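Local coordinates for protein thiol transferase (Phanerochaete chrysosporium, PDB 4F0B) that binds oxidized glutathione and, as a glutathione transferase of the Ure2p type, probably catalyses thiol-transfer reactions that use glutathione, at residues 160-163 with 164-168; 180-183 with 184-188; 193-197 with 198-202. One frame throughout, in Å; residues are numbered along the deposited sequence.

All three contacts are local and follow one another along the chain, none nested in or crossing another. Interaction 1 lies at the C-terminal end of helix 145-166. Past the connection that follows, interaction 2 runs along helix 178-187, and Leu162 CD2 packs on Ile183 CG2 where these two helices meet, 3.8 Å apart. Interaction 3 closes the loop between helix 190-193 and helix 201-211. The loop and the start of helix 201-211 return to interaction 1, where Arg160 bonds Glu199 and Asp163 bonds Asn202; Leu197 brushes interaction 2. Together the contacts tie the later helices of the glutathione transferase C-terminal domain to one another, with interaction 2 facing the bound ligand.

Interaction 1. Residues 160-163 with 164-168; sequences RVLD and DRLKG
Leu162 and Leu166 lie side by side on one flank of the helix, pointing the same way, with Leu162 CG 4.0 Å from Leu166 CD1. This is the tight side: both leucines are buried, Leu162 against Ile172 and Leu166 against Trp206 of helix 201-211. The helical bond from Leu166 N to Leu162 O measures 2.9 Å. The last turn slackens, for Lys167 N reaches Asp163 O by a weak bond with an N-H...O angle of only 127°.

Between the two sides sits Asp163, a buried acid held firmly: OD1 takes Val203 N, and OD2 takes Asn202 ND2 and a water (2.6 Å). The same water accepts from Arg160 NH1 and donates to Asp164 OD1 (2.7 Å). The direct Arg160 NH1 to Asp163 OD2 salt bridge is long, 3.8 Å. Arg160 NH2 binds Glu199 O.

Asp164 and Lys167 form the loose, solvent-facing side. With chi1 at -74°, the Asp164 carboxylate folds back near the carbonyl of Arg160, CG to O 3.4 Å. The Arg160 guanidinium and Asp164 carboxylate planes are 41° apart, and Arg160 NH1 stays 5.2 Å from Asp164 OD1. The C-terminal turn of helix 145-166 thus meets the loop ahead of helix 201-211 and the first turn of that helix, within the all-helical C-terminal domain of the glutathione transferase fold.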
ATOM      1  N   ARG A 160     -16.354   7.226  -0.330  1.00  5.39           N
ATOM      2  CA  ARG A 160     -17.493   7.022   0.543  1.00  4.84           C
ATOM      3  C   ARG A 160     -17.024   6.291   1.799  1.00  4.80           C
ATOM      4  O   ARG A 160     -17.465   6.619   2.925  1.00  5.44           O
ATOM      5  CB  ARG A 160     -18.551   6.187  -0.186  1.00  5.83           C
ATOM      6  CG  ARG A 160     -19.800   5.918   0.696  1.00  7.97           C
ATOM      7  CD  ARG A 160     -20.544   7.220   1.067  1.00  9.22           C
ATOM      8  NE  ARG A 160     -20.922   7.965  -0.136  1.00  9.48           N
ATOM      9  CZ  ARG A 160     -21.021   9.296  -0.198  1.00  9.98           C
ATOM     10  NH1 ARG A 160     -20.802  10.048   0.877  1.00 11.08           N
ATOM     11  NH2 ARG A 160     -21.369   9.878  -1.346  1.00 12.05           N
ATOM     12  N   VAL A 161     -16.125   5.320   1.645  1.00  5.19           N
ATOM     13  CA  VAL A 161     -15.524   4.672   2.813  1.00  5.94           C
ATOM     14  C   VAL A 161     -14.844   5.734   3.707  1.00  4.74           C
ATOM     15  O   VAL A 161     -15.045   5.766   4.946  1.00  5.89           O
ATOM     16  CB  VAL A 161     -14.480   3.615   2.402  1.00  5.95           C
ATOM     17  CG1 VAL A 161     -13.725   3.059   3.639  1.00  6.45           C
ATOM     18  CG2 VAL A 161     -15.181   2.446   1.637  1.00  7.14           C
ATOM     19  N   LEU A 162     -14.059   6.633   3.115  1.00  5.03           N
ATOM     20  CA  LEU A 162     -13.367   7.669   3.902  1.00  4.88           C
ATOM     21  C   LEU A 162     -14.376   8.626   4.543  1.00  5.42           C
ATOM     22  O   LEU A 162     -14.225   8.997   5.740  1.00  5.54           O
ATOM     23  CB  LEU A 162     -12.389   8.419   3.009  1.00  6.27           C
ATOM     24  CG  LEU A 162     -11.587   9.508   3.699  1.00  6.53           C
ATOM     25  CD1 LEU A 162     -10.679   8.909   4.766  1.00  8.80           C
ATOM     26  CD2 LEU A 162     -10.747  10.189   2.624  1.00  8.65           C
ATOM     27  N   ASP A 163     -15.402   9.038   3.781  1.00  5.21           N
ATOM     28  CA  ASP A 163     -16.392   9.968   4.302  1.00  5.16           C
ATOM     29  C   ASP A 163     -17.115   9.371   5.520  1.00  7.45           C
ATOM     30  O   ASP A 163     -17.314  10.050   6.551  1.00  6.80           O
ATOM     31  CB  ASP A 163     -17.393  10.355   3.213  1.00  5.74           C
ATOM     32  CG  ASP A 163     -18.162  11.595   3.587  1.00  8.02           C
ATOM     33  OD1 ASP A 163     -17.606  12.721   3.366  1.00  7.40           O
ATOM     34  OD2 ASP A 163     -19.302  11.443   4.107  1.00  9.01           O
ATOM     35  N   ASP A 164     -17.514   8.105   5.430  1.00  6.24           N
ATOM     36  CA  ASP A 164     -18.190   7.446   6.545  1.00  5.97           C
ATOM     37  C   ASP A 164     -17.261   7.317   7.763  1.00  6.36           C
ATOM     38  O   ASP A 164     -17.701   7.519   8.908  1.00  7.81           O
ATOM     39  CB  ASP A 164     -18.706   6.060   6.113  1.00  5.85           C
ATOM     40  CG  ASP A 164     -19.919   6.128   5.224  1.00  8.81           C
ATOM     41  OD1 ASP A 164     -20.601   7.162   5.186  1.00  9.24           O
ATOM     42  OD2 ASP A 164     -20.224   5.079   4.595  1.00 11.42           O
ATOM     43  N   ARG A 165     -15.986   7.040   7.522  1.00  5.00           N
ATOM     44  CA  ARG A 165     -15.012   7.013   8.613  1.00  5.39           C
ATOM     45  C   ARG A 165     -14.919   8.374   9.282  1.00  7.43           C
ATOM     46  O   ARG A 165     -14.801   8.459  10.517  1.00  8.45           O
ATOM     47  CB  ARG A 165     -13.632   6.597   8.102  1.00  5.68           C
ATOM     48  CG  ARG A 165     -12.505   6.664   9.148  1.00  6.19           C
ATOM     49  CD  ARG A 165     -12.715   5.751  10.322  1.00  6.90           C
ATOM     50  NE  ARG A 165     -11.726   6.024  11.367  1.00  6.61           N
ATOM     51  CZ  ARG A 165     -11.602   5.301  12.469  1.00  8.91           C
ATOM     52  NH1 ARG A 165     -12.320   4.213  12.641  1.00 11.38           N
ATOM     53  NH2 ARG A 165     -10.695   5.657  13.391  1.00 10.69           N
ATOM     54  N   LEU A 166     -14.954   9.447   8.511  1.00  5.69           N
ATOM     55  CA  LEU A 166     -14.804  10.764   9.081  1.00  6.27           C
ATOM     56  C   LEU A 166     -16.081  11.279   9.765  1.00  6.45           C
ATOM     57  O   LEU A 166     -16.018  12.294  10.470  1.00  6.98           O
ATOM     58  CB  LEU A 166     -14.302  11.749   8.014  1.00  5.82           C
ATOM     59  CG  LEU A 166     -12.823  11.557   7.644  1.00  5.79           C
ATOM     60  CD1 LEU A 166     -12.554  12.353   6.370  1.00  8.23           C
ATOM     61  CD2 LEU A 166     -11.920  12.071   8.768  1.00  8.23           C
ATOM     62  N   LYS A 167     -17.241  10.645   9.563  1.00  6.63           N
ATOM     63  CA  LYS A 167     -18.424  11.045  10.302  1.00  6.88           C
ATOM     64  C   LYS A 167     -18.134  11.032  11.814  1.00  7.82           C
ATOM     65  O   LYS A 167     -17.622  10.048  12.355  1.00  9.18           O
ATOM     66  CB  LYS A 167     -19.628  10.156   9.944  1.00  8.71           C
ATOM     67  CG  LYS A 167     -20.195  10.476   8.595  1.00  9.24           C
ATOM     68  CD  LYS A 167     -21.468   9.684   8.297  1.00 10.88           C
ATOM     69  CE  LYS A 167     -22.029  10.198   6.963  1.00 13.41           C
ATOM     70  NZ  LYS A 167     -23.414   9.691   6.654  1.00 16.38           N
ATOM     71  N   GLY A 168     -18.443  12.149  12.470  1.00  8.74           N
ATOM     72  CA  GLY A 168     -18.246  12.283  13.913  1.00  9.49           C
ATOM     73  C   GLY A 168     -16.809  12.616  14.257  1.00  9.46           C
ATOM     74  O   GLY A 168     -16.503  12.674  15.452  1.00 10.01           O
TER
HETATM   75  O   HOH W   1     -20.819   9.406   3.682  1.00 10.06           O

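Interaction 2. Residues 180-183 with 184-188; sequences DIKI and FGWAR. With GDS (oxidized glutathione disulfide), chain C.
The indole of Trp186 meets Lys182 at its edge, NZ lying near the ring plane and 4.1 Å from NE1; the two side chains run side by side, pointing the same way. Also at the indole edge, in plane, is C5 of the oxidized glutathione disulfide. Both residues line the ligand pocket from helix 178-187, a buried helix of the glutathione transferase C-terminal domain. At its start Asp180 OD2 bonds Gly177 N, consistent with the aspartate half of the N-capping box known at this helix in glutathione transferases. Ligand CB5 approaches the indole obliquely, 3.5 Å from Trp186 CH2. On Phe184, one ring face carries Arg188 CB, 4.0 Å above the plane and offset toward the rim.

Trp186 holds its rotation through NE1, bonded to Asn18 OD1. Replacing Trp186 by an alanine is likely to open a gap beside ligand CB5 and leave Asn18 OD1 without its indole N-H. Lys182 has CG anti to its backbone N (chi1 169°) and a bend at chi2, then runs out extended to bond Thr84 OG1, a hydroxyl that also bonds the ligand. Its ammonium stops 3.9 Å from ligand OE1, and its charge would probably favour that carboxylate as an anion.

Along the helix, Phe184 N bonds Asp180 O at 2.8 Å, while Asp180 OD1 takes Trp206 NE1 and Ile172 N. Ile183 O receives two donors: a weak bond from Trp186 N, and Ala187 N at 2.9 Å, in the carbonyl plane.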
ATOM      1  N   ASP A 180      -3.763  10.895   7.710  1.00  5.96           N
ATOM      2  CA  ASP A 180      -4.393  12.020   7.035  1.00  6.22           C
ATOM      3  C   ASP A 180      -3.502  12.594   5.955  1.00  4.87           C
ATOM      4  O   ASP A 180      -3.978  12.877   4.871  1.00  5.92           O
ATOM      5  CB  ASP A 180      -4.714  13.126   8.034  1.00  5.45           C
ATOM      6  CG  ASP A 180      -5.553  12.628   9.187  1.00  6.38           C
ATOM      7  OD1 ASP A 180      -6.790  12.462   9.035  1.00  5.95           O
ATOM      8  OD2 ASP A 180      -4.935  12.371  10.246  1.00  7.77           O
ATOM      9  N   ILE A 181      -2.226  12.776   6.280  1.00  4.74           N
ATOM     10  CA  ILE A 181      -1.290  13.376   5.339  1.00  5.07           C
ATOM     11  C   ILE A 181      -1.215  12.573   4.037  1.00  4.86           C
ATOM     12  O   ILE A 181      -1.277  13.141   2.941  1.00  6.31           O
ATOM     13  CB  ILE A 181       0.094  13.595   6.000  1.00  5.45           C
ATOM     14  CG1 ILE A 181       0.002  14.667   7.104  1.00  6.61           C
ATOM     15  CG2 ILE A 181       1.156  13.988   4.951  1.00  7.56           C
ATOM     16  CD1 ILE A 181       1.223  14.687   8.049  1.00  7.74           C
ATOM     17  N   LYS A 182      -1.109  11.254   4.154  1.00  5.34           N
ATOM     18  CA  LYS A 182      -1.036  10.400   2.975  1.00  4.68           C
ATOM     19  C   LYS A 182      -2.229  10.574   2.053  1.00  5.16           C
ATOM     20  O   LYS A 182      -2.075  10.763   0.823  1.00  5.43           O
ATOM     21  CB  LYS A 182      -0.917   8.933   3.387  1.00  3.91           C
ATOM     22  CG  LYS A 182      -1.112   7.950   2.209  1.00  3.71           C
ATOM     23  CD  LYS A 182      -0.039   8.060   1.133  1.00  3.42           C
ATOM     24  CE  LYS A 182      -0.493   7.291  -0.136  1.00  4.68           C
ATOM     25  NZ  LYS A 182       0.362   7.631  -1.312  1.00  4.21           N
ATOM     26  N   ILE A 183      -3.431  10.535   2.625  1.00  4.70           N
ATOM     27  CA  ILE A 183      -4.613  10.624   1.787  1.00  4.28           C
ATOM     28  C   ILE A 183      -4.860  12.040   1.279  1.00  4.18           C
ATOM     29  O   ILE A 183      -5.338  12.211   0.145  1.00  5.29           O
ATOM     30  CB  ILE A 183      -5.851  10.095   2.523  1.00  4.39           C
ATOM     31  CG1 ILE A 183      -5.607   8.619   2.866  1.00  6.14           C
ATOM     32  CG2 ILE A 183      -7.102  10.250   1.632  1.00  6.98           C
ATOM     33  CD1 ILE A 183      -6.720   7.921   3.678  1.00  7.89           C
ATOM     34  N   PHE A 184      -4.515  13.035   2.107  1.00  5.03           N
ATOM     35  CA  PHE A 184      -4.728  14.427   1.755  1.00  5.13           C
ATOM     36  C   PHE A 184      -4.090  14.814   0.417  1.00  4.88           C
ATOM     37  O   PHE A 184      -4.660  15.580  -0.354  1.00  6.13           O
ATOM     38  CB  PHE A 184      -4.236  15.342   2.887  1.00  4.85           C
ATOM     39  CG  PHE A 184      -4.206  16.789   2.506  1.00  4.99           C
ATOM     40  CD1 PHE A 184      -5.378  17.535   2.522  1.00  6.76           C
ATOM     41  CD2 PHE A 184      -3.005  17.412   2.143  1.00  5.07           C
ATOM     42  CE1 PHE A 184      -5.364  18.883   2.152  1.00  6.90           C
ATOM     43  CE2 PHE A 184      -2.988  18.740   1.776  1.00  7.96           C
ATOM     44  CZ  PHE A 184      -4.142  19.475   1.782  1.00  9.03           C
ATOM     45  N   GLY A 185      -2.911  14.280   0.117  1.00  4.94           N
ATOM     46  CA  GLY A 185      -2.278  14.628  -1.150  1.00  5.94           C
ATOM     47  C   GLY A 185      -3.146  14.301  -2.366  1.00  5.09           C
ATOM     48  O   GLY A 185      -3.125  15.061  -3.362  1.00  6.59           O
ATOM     49  N   TRP A 186      -3.868  13.170  -2.277  1.00  4.44           N
ATOM     50  CA  TRP A 186      -4.832  12.788  -3.305  1.00  4.67           C
ATOM     51  C   TRP A 186      -6.174  13.515  -3.183  1.00  5.64           C
ATOM     52  O   TRP A 186      -6.754  13.956  -4.183  1.00  5.56           O
ATOM     53  CB  TRP A 186      -5.028  11.267  -3.299  1.00  4.76           C
ATOM     54  CG  TRP A 186      -3.869  10.546  -3.913  1.00  5.43           C
ATOM     55  CD1 TRP A 186      -2.799   9.986  -3.257  1.00  5.14           C
ATOM     56  CD2 TRP A 186      -3.677  10.331  -5.295  1.00  4.45           C
ATOM     57  NE1 TRP A 186      -1.918   9.437  -4.184  1.00  5.58           N
ATOM     58  CE2 TRP A 186      -2.441   9.633  -5.447  1.00  4.40           C
ATOM     59  CE3 TRP A 186      -4.426  10.671  -6.442  1.00  4.89           C
ATOM     60  CZ2 TRP A 186      -1.955   9.234  -6.699  1.00  4.93           C
ATOM     61  CZ3 TRP A 186      -3.933  10.286  -7.699  1.00  5.25           C
ATOM     62  CH2 TRP A 186      -2.698   9.569  -7.808  1.00  6.45           C
ATOM     63  N   ALA A 187      -6.680  13.618  -1.956  1.00  4.67           N
ATOM     64  CA  ALA A 187      -8.020  14.207  -1.773  1.00  6.40           C
ATOM     65  C   ALA A 187      -8.066  15.658  -2.236  1.00  5.26           C
ATOM     66  O   ALA A 187      -9.112  16.076  -2.759  1.00  7.06           O
ATOM     67  CB  ALA A 187      -8.453  14.072  -0.320  1.00  7.99           C
ATOM     68  N   ARG A 188      -6.977  16.423  -2.059  1.00  5.42           N
ATOM     69  CA  ARG A 188      -7.022  17.828  -2.442  1.00  5.96           C
ATOM     70  C   ARG A 188      -7.147  18.030  -3.957  1.00  7.11           C
ATOM     71  O   ARG A 188      -7.524  19.117  -4.390  1.00 10.08           O
ATOM     72  CB  ARG A 188      -5.816  18.581  -1.866  1.00  6.89           C
ATOM     73  CG  ARG A 188      -4.498  18.267  -2.565  1.00  7.72           C
ATOM     74  CD  ARG A 188      -3.335  18.915  -1.823  1.00  7.78           C
ATOM     75  NE  ARG A 188      -3.427  20.383  -1.821  1.00  9.08           N
ATOM     76  CZ  ARG A 188      -2.859  21.161  -2.743  1.00 10.19           C
ATOM     77  NH1 ARG A 188      -2.121  20.626  -3.721  1.00 11.84           N
ATOM     78  NH2 ARG A 188      -2.986  22.487  -2.682  1.00 10.80           N
TER
HETATM   79  N1  GDS C 301       3.304   3.688  -4.712  1.00  4.51           N
HETATM   80  CA1 GDS C 301       4.232   4.829  -4.989  1.00  4.07           C
HETATM   81  C1  GDS C 301       4.279   5.723  -3.721  1.00  5.94           C
HETATM   82  OE1 GDS C 301       3.284   5.738  -2.965  1.00  5.35           O
HETATM   83  OE2 GDS C 301       5.325   6.369  -3.517  1.00  4.67           O
HETATM   84  CB1 GDS C 301       3.681   5.662  -6.158  1.00  5.15           C
HETATM   85  CG1 GDS C 301       4.646   6.787  -6.574  1.00  4.20           C
HETATM   86  CD1 GDS C 301       4.207   7.360  -7.914  1.00  4.94           C
HETATM   87  O1  GDS C 301       3.216   7.008  -8.542  1.00  6.10           O
HETATM   88  N2  GDS C 301       5.068   8.293  -8.441  1.00  5.34           N
HETATM   89  CA2 GDS C 301       4.816   8.974  -9.719  1.00  5.37           C
HETATM   90  C2  GDS C 301       6.044   8.860 -10.594  1.00  6.20           C
HETATM   91  O2  GDS C 301       7.203   9.008 -10.126  1.00  6.31           O
HETATM   92  CB2 GDS C 301       4.516  10.462  -9.552  1.00  6.38           C
HETATM   93  SG2 GDS C 301       3.157  10.839  -8.444  1.00  9.56           S
HETATM   94  N3  GDS C 301       5.782   8.614 -11.891  1.00  7.00           N
HETATM   95  CA3 GDS C 301       6.893   8.521 -12.843  1.00  6.59           C
HETATM   96  C3  GDS C 301       6.827   7.303 -13.689  1.00 10.99           C
HETATM   97  OE3 GDS C 301       7.769   7.147 -14.492  1.00 11.33           O
HETATM   98  OE4 GDS C 301       5.866   6.501 -13.541  1.00 11.02           O
HETATM   99  N4  GDS C 301       0.358   6.804  -8.874  1.00  6.08           N
HETATM  100  CA4 GDS C 301      -0.438   5.688  -8.388  1.00  6.88           C
HETATM  101  C4  GDS C 301      -0.297   5.428  -6.852  1.00  5.76           C
HETATM  102  OE5 GDS C 301       0.063   6.352  -6.094  1.00  6.28           O
HETATM  103  OE6 GDS C 301      -0.569   4.272  -6.484  1.00  5.73           O
HETATM  104  C5  GDS C 301      -0.092   7.541  -9.893  1.00  5.89           C
HETATM  105  O5  GDS C 301      -1.189   7.310 -10.455  1.00  6.57           O
HETATM  106  CA5 GDS C 301       0.800   8.676 -10.366  1.00  6.19           C
HETATM  107  N5  GDS C 301       0.740   8.775 -11.844  1.00  5.71           N
HETATM  108  CB5 GDS C 301       0.286   9.950  -9.658  1.00  7.42           C
HETATM  109  SG5 GDS C 301       1.402  11.323  -9.923  1.00 11.65           S
HETATM  110  CA6 GDS C 301       2.684   6.418 -14.753  1.00 13.37           C
HETATM  111  C6  GDS C 301       1.398   5.755 -15.287  1.00 19.11           C
HETATM  112  OE7 GDS C 301       0.520   5.417 -14.463  1.00 16.95           O
HETATM  113  OE8 GDS C 301       1.343   5.544 -16.525  1.00 17.32           O
HETATM  114  N6  GDS C 301       3.814   5.865 -15.497  1.00 12.98           N
HETATM  115  CB6 GDS C 301       2.622   7.967 -14.945  1.00 10.53           C
HETATM  116  CG6 GDS C 301       1.563   8.737 -14.103  1.00 12.01           C
HETATM  117  CD6 GDS C 301       1.851   8.618 -12.634  1.00  7.97           C
HETATM  118  O6  GDS C 301       2.940   8.367 -12.141  1.00  8.37           O

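Interaction 3. Residues 193-197 with 198-202; sequences TGLDL and DEFPN
Three hydrogen bonds from backbone N-H groups bend the chain between Asp196 and Phe200. Glu199 N donates to Asp196 O at 2.9 Å, reaching it from above the carbonyl plane. One residue on, Phe200 N reaches Leu197 O, also 2.9 Å, and sits farther still from that plane, 68° out of it. The third acceptor is a side chain: in Asp196, chi1 -176° swings the carboxylate away from the backbone N and forward, and OD1 takes Asp198 N at 3.0 Å from above the carboxylate plane.

This last bond, from a side-chain oxygen to the backbone N two residues later, makes an Asx turn. It opens a short 3-10 turn, and Phe200 follows directly at the N-cap position of helix 201-211. The whole bend joins helix 190-193, left through the positive-phi Gly194, to that helix of the glutathione transferase C-terminal domain.

A water adds a further link on the outer side, accepting from Asp196 N and donating to Glu199 OE1 at 2.7 Å.

Like charges gather on the same turn. Asp196 OD1 lies 4.1 Å from Asp198 OD2, their carboxylate planes 46° apart, and Asp196 OD2 is also near Glu199 OE2. The crowding would probably raise the affinity of these acids for a proton, though Asp198 has a salt bridge from OD1 to Lys204.

A carbonyl stands at the Phe200 ring edge: Asp196 O lies near the ring plane, 3.5 Å from CD2.

Apolar contacts form on the buried side. Leu195 CD2 meets Phe200 CE2 obliquely at 4.1 Å, and both side chains rest on Tyr159 of helix 145-166. Leu197 CD2 comes to 4.3 Å from Phe200 CD2, and Leu197 also packs on Val203 and Lys204 in the first turn of helix 201-211.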
ATOM      1  N   THR A 193      -9.870  15.404 -10.412  1.00 13.01           N
ATOM      2  CA  THR A 193     -10.092  14.053 -10.911  1.00 11.07           C
ATOM      3  C   THR A 193     -11.480  13.927 -11.481  1.00 10.84           C
ATOM      4  O   THR A 193     -11.688  13.269 -12.502  1.00 13.88           O
ATOM      5  CB  THR A 193      -9.928  13.020  -9.772  1.00 10.04           C
ATOM      6  OG1 THR A 193      -8.612  13.131  -9.236  1.00 11.20           O
ATOM      7  CG2 THR A 193     -10.174  11.571 -10.284  1.00  9.08           C
ATOM      8  N   GLY A 194     -12.456  14.520 -10.787  1.00 13.73           N
ATOM      9  CA  GLY A 194     -13.836  14.511 -11.263  1.00 13.32           C
ATOM     10  C   GLY A 194     -14.849  14.186 -10.164  1.00 15.42           C
ATOM     11  O   GLY A 194     -16.034  13.964 -10.454  1.00 15.97           O
ATOM     12  N   LEU A 195     -14.414  14.193  -8.912  1.00 13.32           N
ATOM     13  CA  LEU A 195     -15.339  13.925  -7.827  1.00 14.72           C
ATOM     14  C   LEU A 195     -15.902  15.235  -7.313  1.00 16.29           C
ATOM     15  O   LEU A 195     -15.171  16.219  -7.118  1.00 20.66           O
ATOM     16  CB  LEU A 195     -14.661  13.169  -6.677  1.00 15.00           C
ATOM     17  CG  LEU A 195     -14.444  11.670  -6.864  1.00 18.48           C
ATOM     18  CD1 LEU A 195     -13.261  11.460  -7.781  1.00 21.90           C
ATOM     19  CD2 LEU A 195     -14.179  11.033  -5.524  1.00 14.91           C
ATOM     20  N   ASP A 196     -17.195  15.246  -7.050  1.00 12.58           N
ATOM     21  CA  ASP A 196     -17.819  16.402  -6.452  1.00 14.28           C
ATOM     22  C   ASP A 196     -17.737  16.204  -4.941  1.00 13.28           C
ATOM     23  O   ASP A 196     -18.449  15.357  -4.383  1.00 12.81           O
ATOM     24  CB  ASP A 196     -19.290  16.461  -6.879  1.00 13.87           C
ATOM     25  CG  ASP A 196     -19.995  17.690  -6.365  1.00 18.66           C
ATOM     26  OD1 ASP A 196     -19.436  18.398  -5.507  1.00 16.53           O
ATOM     27  OD2 ASP A 196     -21.134  17.936  -6.820  1.00 25.01           O
ATOM     28  N   LEU A 197     -16.866  16.969  -4.279  1.00 12.57           N
ATOM     29  CA  LEU A 197     -16.686  16.775  -2.851  1.00 11.16           C
ATOM     30  C   LEU A 197     -17.893  17.204  -2.024  1.00 13.00           C
ATOM     31  O   LEU A 197     -17.986  16.857  -0.846  1.00 11.95           O
ATOM     32  CB  LEU A 197     -15.406  17.447  -2.316  1.00 11.68           C
ATOM     33  CG  LEU A 197     -14.139  16.709  -2.717  1.00 12.36           C
ATOM     34  CD1 LEU A 197     -12.908  17.451  -2.177  1.00 17.13           C
ATOM     35  CD2 LEU A 197     -14.141  15.265  -2.212  1.00 14.26           C
ATOM     36  N   ASP A 198     -18.834  17.917  -2.629  1.00 12.61           N
ATOM     37  CA  ASP A 198     -20.097  18.139  -1.926  1.00 14.34           C
ATOM     38  C   ASP A 198     -20.848  16.821  -1.647  1.00 12.95           C
ATOM     39  O   ASP A 198     -21.694  16.768  -0.746  1.00 14.73           O
ATOM     40  CB  ASP A 198     -21.006  19.148  -2.656  1.00 14.00           C
ATOM     41  CG  ASP A 198     -20.530  20.573  -2.516  1.00 22.00           C
ATOM     42  OD1 ASP A 198     -19.689  20.856  -1.638  1.00 24.64           O
ATOM     43  OD2 ASP A 198     -21.027  21.431  -3.275  1.00 29.62           O
ATOM     44  N   GLU A 199     -20.547  15.759  -2.406  1.00 10.73           N
ATOM     45  CA  GLU A 199     -21.156  14.456  -2.169  1.00 12.34           C
ATOM     46  C   GLU A 199     -20.456  13.717  -1.040  1.00  9.43           C
ATOM     47  O   GLU A 199     -20.923  12.695  -0.581  1.00 10.13           O
ATOM     48  CB  GLU A 199     -21.152  13.606  -3.456  1.00 12.44           C
ATOM     49  CG  GLU A 199     -22.019  14.179  -4.560  1.00 17.35           C
ATOM     50  CD  GLU A 199     -21.904  13.405  -5.877  1.00 20.65           C
ATOM     51  OE1 GLU A 199     -21.146  12.412  -5.943  1.00 22.17           O
ATOM     52  OE2 GLU A 199     -22.572  13.821  -6.845  1.00 33.32           O
ATOM     53  N   PHE A 200     -19.329  14.276  -0.588  1.00  8.29           N
ATOM     54  CA  PHE A 200     -18.519  13.677   0.485  1.00  7.04           C
ATOM     55  C   PHE A 200     -18.194  14.812   1.468  1.00  7.58           C
ATOM     56  O   PHE A 200     -17.057  15.251   1.575  1.00  7.69           O
ATOM     57  CB  PHE A 200     -17.218  13.072  -0.092  1.00  7.54           C
ATOM     58  CG  PHE A 200     -17.475  12.109  -1.200  1.00  6.07           C
ATOM     59  CD1 PHE A 200     -17.716  10.771  -0.945  1.00  7.36           C
ATOM     60  CD2 PHE A 200     -17.496  12.549  -2.517  1.00  9.48           C
ATOM     61  CE1 PHE A 200     -17.982   9.867  -2.005  1.00  6.26           C
ATOM     62  CE2 PHE A 200     -17.754  11.659  -3.574  1.00  9.31           C
ATOM     63  CZ  PHE A 200     -17.998  10.307  -3.319  1.00  7.14           C
ATOM     64  N   PRO A 201     -19.199  15.318   2.181  1.00  7.75           N
ATOM     65  CA  PRO A 201     -19.013  16.561   2.954  1.00  7.96           C
ATOM     66  C   PRO A 201     -18.058  16.401   4.139  1.00  7.85           C
ATOM     67  O   PRO A 201     -17.437  17.382   4.562  1.00  8.90           O
ATOM     68  CB  PRO A 201     -20.440  16.908   3.421  1.00  9.34           C
ATOM     69  CG  PRO A 201     -21.133  15.568   3.480  1.00 11.02           C
ATOM     70  CD  PRO A 201     -20.579  14.809   2.279  1.00 11.33           C
ATOM     71  N   ASN A 202     -17.879  15.177   4.641  1.00  6.73           N
ATOM     72  CA  ASN A 202     -16.868  14.976   5.673  1.00  7.14           C
ATOM     73  C   ASN A 202     -15.461  15.033   5.108  1.00  6.54           C
ATOM     74  O   ASN A 202     -14.580  15.692   5.675  1.00  7.28           O
ATOM     75  CB  ASN A 202     -17.152  13.688   6.445  1.00  7.23           C
ATOM     76  CG  ASN A 202     -18.538  13.727   7.116  1.00  9.14           C
ATOM     77  OD1 ASN A 202     -18.692  14.321   8.186  1.00 10.47           O
ATOM     78  ND2 ASN A 202     -19.535  13.143   6.467  1.00  9.82           N
TER
HETATM   79  O   HOH W   2     -18.858  12.894  -7.325  1.00 19.26           O